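Local atomic coordinates of dimethyladenosine transferase, putative (Plasmodium falciparum, PDB entry 2H1R), a protein that probably transfers methyl groups from S-adenosyl-L-methionine to adenine bases of ribosomal RNA. Residues A[166-171]-A[194-199]; A[143-148]-A[190-195]; A[120-125]-A[136-141]; A[147-152]-A[170-175]; A[30-35]-A[57-62]. One frame throughout, in Å; residues are numbered along the deposited sequence.

Overall arrangement
Contacts 1 to 4 gather round the 3-2-1-4-5-7-6 sheet of a class I methyltransferase domain, while contact 5 joins two helices about 23 Å from the centre of the chain. Contact 1 is sheet pairing between strands 168-176 and 189-196 and alone has backbone hydrogen bonds across its segments. Contacts 2 and 3 are buried and wholly apolar, setting helices 142-148 and 119-128 against strands 189-196 and 135-141. Contact 4 lies nearer the surface, where the end of helix 142-148 meets edge strand 168-176. Met148 ties three of them together, since its CE serves contacts 2 and 4 and touches Ile123 CD1 of contact 3. A salt bridge appears only in contact 5.

Contact 1: A[166-171]-A[194-199]; sequences LFCKVT and LIPKES
Cys168, Lys169 and Val170 pair with Pro196, Ile195 and Leu194 as antiparallel strands, the local axes 4.3 Å apart at 169°. Lys169 and Ile195 form the hydrogen-bonded pair: Lys169 N bonds to Ile195 O at 2.9 Å, and Ile195 N returns a bond to Lys169 O. A third bond extends the ladder past the strand, from Lys197 N to Phe167 O at 2.7 Å, nearly straight at the hydrogen (170°). On one face of the sheet Val170 and Leu194 lie side by side, pointing the same way, with Val170 CG1 3.6 Å from Leu194 CD2. Cys168 shares this face. On the other face the bent chain of Lys169 crosses Ile195 and brings Lys169 CE within 3.9 Å of Ile195 CB. The chain of Lys197 turns at chi3 (-92°) and carries Lys197 CE to 3.3 Å from Leu166 O, at the end of helix 159-167; its NZ then bonds to Lys165 O. Farther out, Leu194 pairs by backbone with Ala136, placing strand 189-196 between 135-141 and the edge strand 168-176 in the methyltransferase sheet. Ser200 OG bonds to Leu166 O. The chemistry implies a helix-to-strand junction in which three successive carbonyl oxygens, of Lys165, Leu166 and Phe167, are taken up by polar bonds from residues 197 to 200, beside apolar packing such as that of Phe167 on Phe201.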
# COMPACT_ATOMS: atom_id res chain seq x y z
N LEU A 166 -3.31 2.95 -6.84
CA LEU A 166 -3.84 1.92 -7.73
C LEU A 166 -4.76 1.02 -6.93
O LEU A 166 -5.86 0.72 -7.39
CB LEU A 166 -2.73 1.08 -8.38
CG LEU A 166 -3.31 -0.09 -9.22
CD1 LEU A 166 -4.12 0.44 -10.35
CD2 LEU A 166 -2.25 -0.98 -9.74
N PHE A 167 -4.32 0.60 -5.76
CA PHE A 167 -5.04 -0.40 -5.01
C PHE A 167 -6.18 0.12 -4.11
O PHE A 167 -7.13 -0.63 -3.83
CB PHE A 167 -4.06 -1.35 -4.34
CG PHE A 167 -3.26 -2.15 -5.36
CD1 PHE A 167 -3.86 -3.22 -6.05
CD2 PHE A 167 -1.96 -1.76 -5.71
CE1 PHE A 167 -3.16 -3.93 -7.03
CE2 PHE A 167 -1.23 -2.47 -6.70
CZ PHE A 167 -1.82 -3.56 -7.35
N CYS A 168 -6.09 1.39 -3.72
CA CYS A 168 -7.04 1.97 -2.78
C CYS A 168 -7.44 3.41 -3.10
O CYS A 168 -6.85 4.07 -3.96
CB CYS A 168 -6.45 1.91 -1.36
SG CYS A 168 -5.78 0.30 -0.84
N LYS A 169 -8.49 3.88 -2.43
CA LYS A 169 -8.72 5.30 -2.25
C LYS A 169 -8.12 5.58 -0.87
O LYS A 169 -8.46 4.91 0.13
CB LYS A 169 -10.21 5.63 -2.26
CG LYS A 169 -10.94 5.05 -3.48
CD LYS A 169 -12.43 5.36 -3.44
CE LYS A 169 -13.19 4.35 -2.57
NZ LYS A 169 -14.42 4.95 -1.99
N VAL A 170 -7.21 6.55 -0.85
CA VAL A 170 -6.48 6.95 0.34
C VAL A 170 -6.93 8.35 0.75
O VAL A 170 -6.88 9.28 -0.06
CB VAL A 170 -4.98 7.01 0.09
CG1 VAL A 170 -4.20 7.12 1.43
CG2 VAL A 170 -4.55 5.79 -0.69
N THR A 171 -7.38 8.49 2.00
CA THR A 171 -7.74 9.80 2.53
C THR A 171 -7.12 10.04 3.90
O THR A 171 -6.85 9.10 4.63
CB THR A 171 -9.26 9.96 2.64
OG1 THR A 171 -9.79 8.86 3.36
CG2 THR A 171 -9.93 10.06 1.25
N LEU A 194 -7.72 3.75 4.05
CA LEU A 194 -7.58 3.07 2.77
C LEU A 194 -8.85 2.26 2.53
O LEU A 194 -9.21 1.43 3.39
CB LEU A 194 -6.42 2.08 2.77
CG LEU A 194 -5.00 2.45 3.21
CD1 LEU A 194 -4.02 1.33 2.87
CD2 LEU A 194 -4.59 3.74 2.59
N ILE A 195 -9.48 2.50 1.39
CA ILE A 195 -10.55 1.66 0.88
C ILE A 195 -10.14 0.98 -0.44
O ILE A 195 -10.13 1.63 -1.47
CB ILE A 195 -11.83 2.46 0.59
CG1 ILE A 195 -12.17 3.47 1.72
CG2 ILE A 195 -12.95 1.49 0.25
CD1 ILE A 195 -12.72 2.86 2.96
N PRO A 196 -9.84 -0.33 -0.40
CA PRO A 196 -9.42 -1.15 -1.53
C PRO A 196 -10.38 -1.08 -2.70
O PRO A 196 -11.61 -1.12 -2.49
CB PRO A 196 -9.38 -2.56 -0.95
CG PRO A 196 -9.08 -2.35 0.48
CD PRO A 196 -9.88 -1.13 0.85
N LYS A 197 -9.84 -0.96 -3.91
CA LYS A 197 -10.64 -0.95 -5.14
C LYS A 197 -10.57 -2.35 -5.75
O LYS A 197 -9.51 -2.77 -6.24
CB LYS A 197 -10.09 0.07 -6.14
CG LYS A 197 -10.12 1.51 -5.63
CD LYS A 197 -9.81 2.49 -6.73
CE LYS A 197 -8.33 2.78 -6.79
NZ LYS A 197 -7.92 3.52 -8.06
N GLU A 198 -11.69 -3.07 -5.77
CA GLU A 198 -11.68 -4.47 -6.20
C GLU A 198 -10.98 -4.75 -7.53
O GLU A 198 -10.18 -5.71 -7.65
CB GLU A 198 -13.10 -5.06 -6.26
CG GLU A 198 -13.07 -6.60 -6.37
N SER A 199 -11.30 -3.95 -8.54
CA SER A 199 -10.89 -4.26 -9.94
C SER A 199 -9.41 -4.05 -10.19
O SER A 199 -8.85 -4.52 -11.18
CB SER A 199 -11.71 -3.43 -10.92
OG SER A 199 -11.36 -2.06 -10.76

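Contact 2: A[143-148]-A[190-195]; sequences EFAERM and VIVKLI
Ala145 is the first residue of helix 143-148 to touch strand 190-195, and it does so with its single methyl: Ala145 CB lies 3.6 Å from Val190 CB. Ala145 CB is also 3.8 Å from Val190 CG1. Val190 carries CG1 anti to its backbone N (chi1 170°), which sets that branch beside the alanine methyl. A looser approach, 4.2 Å from Ala145 CB to Val192 CG1, continues the contact one side chain further along this face of the strand. The small side chain lets the backbones come close, with the CA atoms of Ala145 and Val190 6.2 Å apart. This is helix-on-sheet packing in the class I methyltransferase fold: helix 142-148 follows strand 135-141 and lies over strand 189-196, the local axes 8.5 Å apart and inclined at 32°. One turn after Ala145, Met148 reaches further along the strand. Its chain is extended through chi2 and then bends at chi3 (72°), so that the side chains of Met148 and Leu194 cross at about a right angle, with Met148 CE 3.8 Å from Leu194 CD2. Met148 CE also lies 4.2 Å from Val192 CG2, so the methyl meets branches of two residues on the same face of the strand. Leu160 and Val164 of helix 159-167, Ile123 of helix 119-128 and Phe140 of the neighbouring strand also pack on Met148.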
# COMPACT_ATOMS: atom_id res chain seq x y z
N GLU A 143 5.84 11.91 7.89
CA GLU A 143 6.64 12.00 6.66
C GLU A 143 6.19 10.88 5.70
O GLU A 143 5.97 11.12 4.50
CB GLU A 143 8.14 11.89 7.00
CG GLU A 143 8.72 12.83 8.14
CD GLU A 143 8.20 12.57 9.59
OE1 GLU A 143 7.17 13.16 9.96
OE2 GLU A 143 8.83 11.84 10.38
N PHE A 144 5.98 9.68 6.26
CA PHE A 144 5.53 8.53 5.47
C PHE A 144 4.12 8.75 4.95
O PHE A 144 3.84 8.53 3.79
CB PHE A 144 5.64 7.22 6.25
CG PHE A 144 5.31 6.01 5.42
CD1 PHE A 144 6.30 5.39 4.66
CD2 PHE A 144 4.03 5.50 5.37
CE1 PHE A 144 6.00 4.27 3.88
CE2 PHE A 144 3.73 4.37 4.59
CZ PHE A 144 4.71 3.77 3.84
N ALA A 145 3.21 9.16 5.84
CA ALA A 145 1.86 9.50 5.41
C ALA A 145 1.81 10.59 4.34
O ALA A 145 0.97 10.51 3.46
CB ALA A 145 1.01 9.87 6.60
N GLU A 146 2.69 11.60 4.41
CA GLU A 146 2.66 12.68 3.39
C GLU A 146 2.96 12.09 2.00
O GLU A 146 2.38 12.50 1.01
CB GLU A 146 3.73 13.76 3.63
CG GLU A 146 3.56 14.81 4.74
CD GLU A 146 4.84 15.70 4.76
OE1 GLU A 146 5.27 16.17 3.66
OE2 GLU A 146 5.45 15.87 5.86
N ARG A 147 3.88 11.13 1.95
CA ARG A 147 4.20 10.37 0.72
C ARG A 147 3.02 9.56 0.14
O ARG A 147 2.78 9.56 -1.05
CB ARG A 147 5.32 9.39 1.02
CG ARG A 147 6.67 9.99 1.32
CD ARG A 147 7.76 9.21 0.59
NE ARG A 147 8.07 7.92 1.18
CZ ARG A 147 8.41 6.82 0.49
NH1 ARG A 147 8.43 6.82 -0.84
NH2 ARG A 147 8.69 5.70 1.14
N MET A 148 2.27 8.88 1.01
CA MET A 148 1.14 8.12 0.54
C MET A 148 0.11 9.09 0.00
O MET A 148 -0.64 8.77 -0.89
CB MET A 148 0.52 7.33 1.71
CG MET A 148 1.37 6.18 2.22
SD MET A 148 0.55 5.48 3.67
CE MET A 148 -0.86 4.64 2.90
N VAL A 190 0.09 10.85 11.49
CA VAL A 190 -1.07 11.14 10.67
C VAL A 190 -1.83 9.81 10.56
O VAL A 190 -1.21 8.76 10.42
CB VAL A 190 -0.67 11.61 9.24
CG1 VAL A 190 -1.90 11.68 8.29
CG2 VAL A 190 0.02 12.98 9.30
N ILE A 191 -3.15 9.89 10.64
CA ILE A 191 -4.01 8.74 10.41
C ILE A 191 -4.63 8.86 9.04
O ILE A 191 -5.20 9.91 8.69
CB ILE A 191 -5.11 8.62 11.50
CG1 ILE A 191 -4.41 8.47 12.86
CG2 ILE A 191 -6.06 7.42 11.15
CD1 ILE A 191 -5.25 8.70 14.05
N VAL A 192 -4.52 7.78 8.28
CA VAL A 192 -5.06 7.71 6.92
C VAL A 192 -6.04 6.55 6.84
O VAL A 192 -5.97 5.61 7.68
CB VAL A 192 -3.94 7.54 5.83
CG1 VAL A 192 -2.99 8.73 5.83
CG2 VAL A 192 -3.16 6.29 6.04
N LYS A 193 -6.96 6.63 5.89
CA LYS A 193 -7.92 5.57 5.60
C LYS A 193 -7.72 5.07 4.19
O LYS A 193 -7.52 5.87 3.27
CB LYS A 193 -9.35 6.12 5.76
CG LYS A 193 -10.48 5.09 5.52
CD LYS A 193 -11.86 5.75 5.79
CE LYS A 193 -12.33 6.60 4.60
NZ LYS A 193 -13.65 7.37 4.81
N LEU A 194 -7.72 3.75 4.05
CA LEU A 194 -7.58 3.07 2.77
C LEU A 194 -8.85 2.26 2.53
O LEU A 194 -9.21 1.43 3.39
CB LEU A 194 -6.42 2.08 2.77
CG LEU A 194 -5.00 2.45 3.21
CD1 LEU A 194 -4.02 1.33 2.87
CD2 LEU A 194 -4.59 3.74 2.59
N ILE A 195 -9.48 2.50 1.39
CA ILE A 195 -10.55 1.66 0.88
C ILE A 195 -10.14 0.98 -0.44
O ILE A 195 -10.13 1.63 -1.47
CB ILE A 195 -11.83 2.46 0.59
CG1 ILE A 195 -12.17 3.47 1.72
CG2 ILE A 195 -12.95 1.49 0.25
CD1 ILE A 195 -12.72 2.86 2.96

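Contact 3: A[120-125]-A[136-141]; sequences SPLIFK and AVLMFQ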
# COMPACT_ATOMS: atom_id res chain seq x y z
N SER A 120 6.59 0.75 4.99
CA SER A 120 6.51 0.27 3.63
C SER A 120 6.18 -1.23 3.54
O SER A 120 5.29 -1.61 2.74
CB SER A 120 7.78 0.63 2.85
OG SER A 120 7.70 0.09 1.56
N PRO A 121 6.86 -2.08 4.35
CA PRO A 121 6.49 -3.50 4.38
C PRO A 121 5.00 -3.74 4.73
O PRO A 121 4.38 -4.64 4.16
CB PRO A 121 7.36 -4.08 5.50
CG PRO A 121 8.55 -3.18 5.56
CD PRO A 121 8.02 -1.80 5.22
N LEU A 122 4.47 -2.95 5.65
CA LEU A 122 3.05 -3.08 6.00
C LEU A 122 2.14 -2.78 4.79
O LEU A 122 1.22 -3.54 4.51
CB LEU A 122 2.65 -2.21 7.19
CG LEU A 122 1.13 -2.35 7.40
CD1 LEU A 122 0.74 -3.72 8.06
CD2 LEU A 122 0.50 -1.16 8.08
N ILE A 123 2.39 -1.67 4.11
CA ILE A 123 1.64 -1.31 2.91
C ILE A 123 1.67 -2.42 1.86
O ILE A 123 0.64 -2.77 1.32
CB ILE A 123 2.14 0.03 2.29
CG1 ILE A 123 1.77 1.23 3.18
CG2 ILE A 123 1.63 0.21 0.85
CD1 ILE A 123 0.30 1.27 3.60
N PHE A 124 2.86 -2.96 1.56
CA PHE A 124 2.98 -4.04 0.58
C PHE A 124 2.24 -5.31 1.03
O PHE A 124 1.62 -6.02 0.22
CB PHE A 124 4.45 -4.35 0.33
N LYS A 125 2.29 -5.60 2.33
CA LYS A 125 1.53 -6.72 2.88
C LYS A 125 0.03 -6.54 2.69
O LYS A 125 -0.66 -7.48 2.27
CB LYS A 125 1.82 -6.91 4.36
CG LYS A 125 1.36 -8.28 4.86
CD LYS A 125 1.85 -8.59 6.22
CE LYS A 125 1.60 -10.07 6.51
NZ LYS A 125 2.12 -10.34 7.86
N ALA A 136 -9.08 0.07 6.02
CA ALA A 136 -8.00 0.07 7.00
C ALA A 136 -7.82 1.51 7.49
O ALA A 136 -7.81 2.41 6.68
CB ALA A 136 -6.68 -0.46 6.37
N VAL A 137 -7.71 1.71 8.79
CA VAL A 137 -7.47 3.03 9.37
C VAL A 137 -6.08 2.90 10.03
O VAL A 137 -5.89 2.12 10.97
CB VAL A 137 -8.57 3.45 10.34
CG1 VAL A 137 -8.34 4.87 10.83
CG2 VAL A 137 -9.97 3.33 9.65
N LEU A 138 -5.10 3.63 9.49
CA LEU A 138 -3.69 3.37 9.80
C LEU A 138 -3.01 4.65 10.28
O LEU A 138 -3.13 5.69 9.64
CB LEU A 138 -2.96 2.78 8.57
CG LEU A 138 -3.52 1.48 7.91
CD1 LEU A 138 -2.90 1.17 6.53
CD2 LEU A 138 -3.40 0.29 8.78
N MET A 139 -2.27 4.56 11.38
CA MET A 139 -1.47 5.70 11.83
C MET A 139 0.00 5.51 11.47
O MET A 139 0.59 4.46 11.73
CB MET A 139 -1.70 5.96 13.32
CG MET A 139 -0.83 7.05 13.90
SD MET A 139 -1.51 7.53 15.48
CE MET A 139 -0.87 6.24 16.50
N PHE A 140 0.56 6.51 10.79
CA PHE A 140 1.96 6.49 10.36
C PHE A 140 2.67 7.75 10.81
O PHE A 140 2.07 8.81 10.94
CB PHE A 140 2.08 6.44 8.82
CG PHE A 140 1.56 5.17 8.17
CD1 PHE A 140 2.33 4.01 8.14
CD2 PHE A 140 0.34 5.18 7.49
CE1 PHE A 140 1.87 2.85 7.53
CE2 PHE A 140 -0.14 4.02 6.85
CZ PHE A 140 0.64 2.84 6.88
N GLN A 141 3.98 7.67 10.99
CA GLN A 141 4.79 8.88 11.14
C GLN A 141 4.49 9.85 9.98
O GLN A 141 4.26 9.41 8.85
CB GLN A 141 6.26 8.47 11.21
CG GLN A 141 7.14 9.42 11.99
CD GLN A 141 8.58 8.91 12.14
OE1 GLN A 141 8.83 7.91 12.82
NE2 GLN A 141 9.53 9.63 11.55
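Ile123 and Phe140 make the tightest meeting between helix 120-125 and strand 136-141, with Ile123 CD1 3.7 Å from Phe140 CZ. The methyl approaches the ring obliquely at its far end. Ile123 has CG1 anti to its carbonyl carbon (chi1 -70°), and the next turn of the chain directs CD1 inward although its CB begins to one side of the strand. Leu122 CD2 meets Phe140 CZ obliquely too, but at 4.2 Å. The leucine pair is equally slack: Leu122 CD2 stands 4.2 Å from Leu138 CD2. Ile123 CD1 is 4.3 Å from Leu138 CD1, so four side chains mesh while the local axes stay 11.4 Å apart. In contrast, the outer side of the helix, with Ser120 exposed and Lys125 partly so, adds nothing to this interface; Lys125 NZ bonds to carbonyl oxygens of Ala99 and Thr102. The two elements run nearly antiparallel, at 157°, as expected for the helix and second strand of the beta-alpha-beta unit 109-113, 119-128, 135-141. Phe140 lies about 7 Å, side chain to side chain, from Asn113, a predicted S-adenosyl-L-methionine-binding residue. Phe144 and Met148 of helix 142-148 also pack beside Ile123 and Phe140. Because the four touching residues are buried and no hydrogen bond crosses, the chemistry implies an interface held by apolar packing.

Contact 4: A[147-152]-A[170-175]; sequences RMLANV and VTKVCN
The backbones stay well apart where Leu149 faces Val170, their CA atoms 7.0 Å from each other, and no hydrogen bond crosses between 147-152 and 170-175. Side chains bridge the distance, chiefly that of Leu149, just beyond helix 142-148. Its CG stands anti to the carbonyl carbon (chi1 -71°), and the two methyls divide the work. Leu149 CD2 comes obliquely to Val170 CG1 at 4.0 Å and passes the backbone at a similar distance, 4.0 Å from Lys172 N. Leu149 CD1 lies against the lysine, 3.9 Å from Lys172 CB. The lysine chain bends at chi3 and chi4, curling back so that Lys172 NZ returns to 3.6 Å from Leu149 CD1; the two side chains cross at about a right angle. Met148 adds a lighter touch from the helix end, Met148 CE being 4.4 Å from Val170 CG1. Val164 of helix 159-167 also packs on Val170, and Val190 of the adjoining strand touches Lys172. Beyond this patch two residues of edge strand 168-176, Val173 and Cys174, stand opposite the single Ile191 of strand 189-196, which makes a classic beta bulge in the methyltransferase sheet. The interface therefore grades from buried Met148 to exposed Lys172. Its chemistry implies nonpolar packing without directional bonds at the Leu149-Val170 end, and at the exposed end a lysine chain, with its probably charged tip, lying over a leucine methyl.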
# COMPACT_ATOMS: atom_id res chain seq x y z
N ARG A 147 3.88 11.13 1.95
CA ARG A 147 4.20 10.37 0.72
C ARG A 147 3.02 9.56 0.14
O ARG A 147 2.78 9.56 -1.05
CB ARG A 147 5.32 9.39 1.02
CG ARG A 147 6.67 9.99 1.32
CD ARG A 147 7.76 9.21 0.59
NE ARG A 147 8.07 7.92 1.18
CZ ARG A 147 8.41 6.82 0.49
NH1 ARG A 147 8.43 6.82 -0.84
NH2 ARG A 147 8.69 5.70 1.14
N MET A 148 2.27 8.88 1.01
CA MET A 148 1.14 8.12 0.54
C MET A 148 0.11 9.09 0.00
O MET A 148 -0.64 8.77 -0.89
CB MET A 148 0.52 7.33 1.71
CG MET A 148 1.37 6.18 2.22
SD MET A 148 0.55 5.48 3.67
CE MET A 148 -0.86 4.64 2.90
N LEU A 149 0.05 10.29 0.59
CA LEU A 149 -0.95 11.29 0.26
C LEU A 149 -0.44 12.28 -0.81
O LEU A 149 -1.13 13.22 -1.18
CB LEU A 149 -1.33 12.08 1.53
CG LEU A 149 -2.16 11.28 2.57
CD1 LEU A 149 -2.20 12.01 3.94
CD2 LEU A 149 -3.52 11.06 2.04
N ALA A 150 0.76 12.07 -1.29
CA ALA A 150 1.37 13.03 -2.24
C ALA A 150 0.58 13.38 -3.50
O ALA A 150 -0.15 12.55 -4.10
CB ALA A 150 2.79 12.65 -2.54
N ASN A 151 0.68 14.65 -3.91
CA ASN A 151 0.05 15.09 -5.16
C ASN A 151 0.92 14.80 -6.38
O ASN A 151 2.15 14.84 -6.31
CB ASN A 151 -0.25 16.60 -5.12
CG ASN A 151 -1.09 17.00 -3.93
OD1 ASN A 151 -0.65 17.78 -3.09
ND2 ASN A 151 -2.30 16.47 -3.85
N VAL A 152 0.26 14.51 -7.49
CA VAL A 152 0.97 14.21 -8.75
C VAL A 152 1.81 15.43 -9.15
O VAL A 152 1.34 16.57 -9.08
CB VAL A 152 -0.00 13.79 -9.85
CG1 VAL A 152 -1.03 14.86 -10.11
CG2 VAL A 152 0.73 13.41 -11.18
N VAL A 170 -7.21 6.55 -0.85
CA VAL A 170 -6.48 6.95 0.34
C VAL A 170 -6.93 8.35 0.75
O VAL A 170 -6.88 9.28 -0.06
CB VAL A 170 -4.98 7.01 0.09
CG1 VAL A 170 -4.20 7.12 1.43
CG2 VAL A 170 -4.55 5.79 -0.69
N THR A 171 -7.38 8.49 2.00
CA THR A 171 -7.74 9.80 2.53
C THR A 171 -7.12 10.04 3.90
O THR A 171 -6.85 9.10 4.63
CB THR A 171 -9.26 9.96 2.64
OG1 THR A 171 -9.79 8.86 3.36
CG2 THR A 171 -9.93 10.06 1.25
N LYS A 172 -6.89 11.31 4.23
CA LYS A 172 -6.38 11.70 5.53
C LYS A 172 -7.54 11.77 6.52
O LYS A 172 -8.57 12.41 6.25
CB LYS A 172 -5.69 13.05 5.44
CG LYS A 172 -5.24 13.59 6.78
CD LYS A 172 -4.91 15.07 6.66
CE LYS A 172 -3.56 15.33 7.27
NZ LYS A 172 -2.54 14.54 6.50
N VAL A 173 -7.37 11.11 7.65
CA VAL A 173 -8.38 11.12 8.70
C VAL A 173 -8.09 12.32 9.61
O VAL A 173 -8.96 13.16 9.82
CB VAL A 173 -8.36 9.79 9.50
CG1 VAL A 173 -9.26 9.86 10.78
CG2 VAL A 173 -8.77 8.64 8.61
N CYS A 174 -6.85 12.42 10.10
CA CYS A 174 -6.43 13.52 10.96
C CYS A 174 -4.93 13.55 11.24
O CYS A 174 -4.18 12.61 10.92
CB CYS A 174 -7.18 13.46 12.30
SG CYS A 174 -6.80 11.99 13.30
N ASN A 175 -4.48 14.66 11.83
CA ASN A 175 -3.14 14.77 12.35
C ASN A 175 -3.12 14.28 13.77
O ASN A 175 -4.12 14.36 14.48
CB ASN A 175 -2.70 16.23 12.32
CG ASN A 175 -2.67 16.77 10.93
OD1 ASN A 175 -1.91 16.30 10.10
ND2 ASN A 175 -3.53 17.74 10.65

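Contact 5: A[30-35]-A[57-62]; sequences ILDKII and TVKLLP
Lys59 crosses to Leu31, Asp32 and Ile35 by laying its chain over the side of helix 30-35. From CB, which points toward that helix, the chain stays extended through chi2 (170°) and leads to Lys59 CD, 3.9 Å from Leu31 CB. Lys59 CD also lies 4.0 Å from Leu31 CD1, so the leucine borders the methylenes through its root and one branch. Bends at chi3 and chi4, both near 70°, turn the end of the lysine across the helix, toward Asp32. Lys59 CE touches Leu31 CB at 3.8 Å and Ile35 CG1 at 3.9 Å, and is already 3.4 Å from Asp32 OD1. At the tip, Lys59 NZ forms a salt bridge to Asp32 OD1 at 2.8 Å, meeting that oxygen nearly along its C-O axis; the two side chains cross at about a right angle. Deeper in, Ile35 CD1 packs obliquely on Leu60 CD2 at 3.6 Å. Leu63 touches Ile35 and Ile40 touches Leu60 from loops. The contact joins helices 28-38 and 57-60 of the methyltransferase domain, with Leu31 about 4 Å, side chain to side chain, from Leu25, a predicted S-adenosyl-L-methionine-binding residue. Its chemistry implies an amphipathic join: the lysine methylenes lie against Leu31 and Ile35, while the ammonium pairs with the exposed carboxylate of Asp32, which probably steadies its charge.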
# COMPACT_ATOMS: atom_id res chain seq x y z
N ILE A 30 -8.88 11.35 19.66
CA ILE A 30 -8.30 10.66 18.47
C ILE A 30 -8.90 9.24 18.29
O ILE A 30 -9.22 8.81 17.18
CB ILE A 30 -6.71 10.55 18.55
CG1 ILE A 30 -6.04 11.91 18.78
CG2 ILE A 30 -6.11 9.87 17.31
CD1 ILE A 30 -6.36 12.96 17.78
N LEU A 31 -9.00 8.49 19.38
CA LEU A 31 -9.67 7.20 19.29
C LEU A 31 -11.06 7.31 18.69
O LEU A 31 -11.46 6.46 17.88
CB LEU A 31 -9.75 6.52 20.65
CG LEU A 31 -8.42 6.30 21.37
CD1 LEU A 31 -8.61 5.35 22.54
CD2 LEU A 31 -7.43 5.72 20.43
N ASP A 32 -11.81 8.34 19.09
CA ASP A 32 -13.14 8.60 18.52
C ASP A 32 -13.11 8.80 17.01
O ASP A 32 -13.99 8.33 16.29
CB ASP A 32 -13.82 9.80 19.18
CG ASP A 32 -14.43 9.47 20.53
OD1 ASP A 32 -14.49 8.27 20.89
OD2 ASP A 32 -14.83 10.42 21.24
N LYS A 33 -12.08 9.49 16.53
CA LYS A 33 -11.93 9.75 15.09
C LYS A 33 -11.61 8.47 14.33
O LYS A 33 -12.08 8.29 13.20
CB LYS A 33 -10.82 10.76 14.86
CG LYS A 33 -11.13 12.16 15.42
CD LYS A 33 -10.25 13.22 14.80
CE LYS A 33 -10.70 13.52 13.37
NZ LYS A 33 -10.32 14.90 12.94
N ILE A 34 -10.79 7.61 14.93
CA ILE A 34 -10.46 6.31 14.32
C ILE A 34 -11.76 5.51 14.11
O ILE A 34 -12.02 4.99 13.03
CB ILE A 34 -9.43 5.55 15.21
CG1 ILE A 34 -8.05 6.21 15.08
CG2 ILE A 34 -9.31 4.05 14.87
CD1 ILE A 34 -7.02 5.73 16.13
N ILE A 35 -12.55 5.41 15.18
CA ILE A 35 -13.78 4.61 15.18
C ILE A 35 -14.76 5.15 14.13
O ILE A 35 -15.35 4.38 13.38
CB ILE A 35 -14.44 4.65 16.59
CG1 ILE A 35 -13.60 3.91 17.63
CG2 ILE A 35 -15.93 4.17 16.54
CD1 ILE A 35 -13.32 2.44 17.27
N THR A 57 -8.90 -1.09 21.71
CA THR A 57 -9.51 -2.43 21.75
C THR A 57 -10.90 -2.44 22.39
O THR A 57 -11.87 -2.98 21.81
CB THR A 57 -8.64 -3.44 22.51
OG1 THR A 57 -7.30 -3.35 22.02
CG2 THR A 57 -9.13 -4.89 22.26
N VAL A 58 -11.02 -1.83 23.56
CA VAL A 58 -12.28 -1.84 24.30
C VAL A 58 -13.38 -1.07 23.56
O VAL A 58 -14.57 -1.30 23.79
CB VAL A 58 -12.09 -1.37 25.78
CG1 VAL A 58 -11.09 -2.29 26.51
CG2 VAL A 58 -11.67 0.11 25.88
N LYS A 59 -12.98 -0.18 22.64
CA LYS A 59 -13.95 0.59 21.89
C LYS A 59 -14.38 -0.14 20.63
O LYS A 59 -15.49 0.11 20.11
CB LYS A 59 -13.39 1.98 21.50
CG LYS A 59 -13.21 2.95 22.66
CD LYS A 59 -12.44 4.19 22.22
CE LYS A 59 -13.25 5.12 21.31
NZ LYS A 59 -14.33 5.79 22.09
N LEU A 60 -13.49 -1.00 20.13
CA LEU A 60 -13.76 -1.85 18.94
C LEU A 60 -14.70 -3.04 19.20
O LEU A 60 -15.56 -3.35 18.40
CB LEU A 60 -12.44 -2.41 18.37
CG LEU A 60 -11.43 -1.40 17.77
CD1 LEU A 60 -10.11 -2.11 17.56
CD2 LEU A 60 -11.95 -0.83 16.46
N LEU A 61 -14.49 -3.69 20.33
CA LEU A 61 -15.20 -4.93 20.70
C LEU A 61 -16.77 -4.90 20.70
O LEU A 61 -17.40 -5.85 20.22
CB LEU A 61 -14.64 -5.43 22.03
CG LEU A 61 -13.24 -6.05 22.01
CD1 LEU A 61 -12.65 -6.12 23.38
CD2 LEU A 61 -13.30 -7.45 21.38
N PRO A 62 -17.39 -3.87 21.27
CA PRO A 62 -18.86 -3.74 21.18
C PRO A 62 -19.36 -3.39 19.76
O PRO A 62 -20.55 -3.55 19.49
CB PRO A 62 -19.18 -2.63 22.19
CG PRO A 62 -17.89 -1.82 22.24
CD PRO A 62 -16.80 -2.80 22.11